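Local coordinates for sortase (Actinomyces oris, PDB 5UTT), which probably acts as a cysteine transpeptidase that cleaves C-terminal sorting signals and joins the surface proteins bearing them to the Gram-positive cell wall, at residues R90-D93 with L94-E97. Sequence-based numbering, arbitrary orientation.
Sequences RRID and LLQE
R91 meets L94, and I92 meets L95, in a local contact around one turn of 3-10 helix, within the loop that leads from strand 74-79 to strand 100-104. Two successive backbone bonds, each spanning three residues, define the turn: L94 N donates to R91 O at 3.1 Å, and L95 N to I92 O at 3.3 Å. Both are fairly straight, with N-H...O angles of 165° and 161°. R91 O also accepts a bond from W37 NE1, which ties the turn to a neighbouring loop.

One side of the turn packs against strand 161-174 of the eight-stranded sortase beta-barrel: I92 rests on W163 and V165, and L95 on V165. The apolar, branched chains of isoleucine and leucine suit this buried side, which they fill against the strand, and their own contact is looser, with I92 CG1 4.3 Å from L95 CD1.

L94, partly exposed, lies instead against the methylenes of R91. R91 CB is 3.7 Å from L94 CD1, so the arginine lends the leucine an apolar surface while its charged end goes to D93, whose short side chain sets a carboxylate beside the arginine two residues back. The R91 chain bends at chi2 (-84°) and again at chi3, folding the guanidinium back to grip the carboxylate side-on. R91 NE reaches the syn lone pair of D93 OD1 at 2.9 Å, completing a salt bridge, and R91 NH2 reaches D93 OD2 at 3.0 Å from above the carboxylate plane. A second carboxylate, E156, pairs with R91 NH1, so the arginine joins two acids and its positive charge is probably well stabilised. Past the turn the backbone extends, and a water lies 2.9 Å from both I92 O and L95 O, though it may not donate to both at once.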
# COMPACT_ATOMS: atom_id res chain seq x y z
N ARG A 90 10.39 5.73 2.06
CA ARG A 90 11.84 5.75 2.12
C ARG A 90 12.45 4.37 2.34
O ARG A 90 13.47 4.03 1.71
CB ARG A 90 12.29 6.64 3.26
CG ARG A 90 13.79 6.81 3.35
CD ARG A 90 14.10 7.62 4.59
NE ARG A 90 15.47 8.05 4.61
CZ ARG A 90 16.03 8.69 5.63
NH1 ARG A 90 15.33 8.95 6.73
NH2 ARG A 90 17.31 9.05 5.56
N ARG A 91 11.86 3.62 3.25
CA ARG A 91 12.47 2.40 3.73
C ARG A 91 11.67 1.24 3.22
O ARG A 91 11.54 0.25 3.88
CB ARG A 91 12.68 2.39 5.25
CG ARG A 91 13.82 3.31 5.70
CD ARG A 91 15.16 2.60 5.58
NE ARG A 91 15.66 2.45 4.20
CZ ARG A 91 16.30 3.39 3.52
NH1 ARG A 91 16.53 4.61 4.04
NH2 ARG A 91 16.71 3.12 2.29
N ILE A 92 11.18 1.38 1.98
CA ILE A 92 10.51 0.26 1.29
C ILE A 92 11.39 -0.98 1.25
O ILE A 92 10.87 -2.12 1.17
CB ILE A 92 10.06 0.71 -0.11
CG1 ILE A 92 9.02 -0.27 -0.68
CG2 ILE A 92 11.23 0.91 -1.04
CD1 ILE A 92 8.25 0.25 -1.87
N ASP A 93 12.70 -0.77 1.29
CA ASP A 93 13.71 -1.84 1.17
C ASP A 93 13.79 -2.73 2.41
O ASP A 93 14.47 -3.75 2.37
CB ASP A 93 15.09 -1.29 0.83
CG ASP A 93 15.57 -0.24 1.83
OD1 ASP A 93 14.85 0.07 2.78
OD2 ASP A 93 16.69 0.24 1.65
N LEU A 94 13.08 -2.40 3.49
CA LEU A 94 13.11 -3.18 4.72
C LEU A 94 12.09 -4.29 4.64
O LEU A 94 12.09 -5.13 5.49
CB LEU A 94 12.80 -2.35 5.95
CG LEU A 94 13.75 -1.17 6.26
CD1 LEU A 94 13.21 -0.49 7.51
CD2 LEU A 94 15.18 -1.61 6.46
N LEU A 95 11.23 -4.27 3.64
CA LEU A 95 10.11 -5.19 3.61
C LEU A 95 10.56 -6.51 3.02
O LEU A 95 11.12 -6.58 1.90
CB LEU A 95 8.95 -4.56 2.83
CG LEU A 95 8.39 -3.25 3.40
CD1 LEU A 95 7.37 -2.62 2.49
CD2 LEU A 95 7.78 -3.55 4.75
N GLN A 96 10.32 -7.58 3.77
CA GLN A 96 10.70 -8.91 3.38
C GLN A 96 9.44 -9.78 3.38
O GLN A 96 8.42 -9.44 3.99
CB GLN A 96 11.74 -9.44 4.39
CG GLN A 96 12.92 -8.49 4.62
CD GLN A 96 13.84 -8.91 5.76
OE1 GLN A 96 13.88 -10.06 6.15
NE2 GLN A 96 14.59 -7.95 6.29
N GLU A 97 9.54 -10.94 2.74
CA GLU A 97 8.43 -11.86 2.75
C GLU A 97 7.86 -12.07 4.15
O GLU A 97 8.59 -12.35 5.13
CB GLU A 97 8.87 -13.18 2.17
CG GLU A 97 7.72 -14.14 1.97
CD GLU A 97 8.18 -15.53 1.64
OE1 GLU A 97 9.42 -15.76 1.54
OE2 GLU A 97 7.29 -16.41 1.51
O HOH W 1 11.23 -4.62 -0.19
O HOH W 2 13.84 -6.14 0.38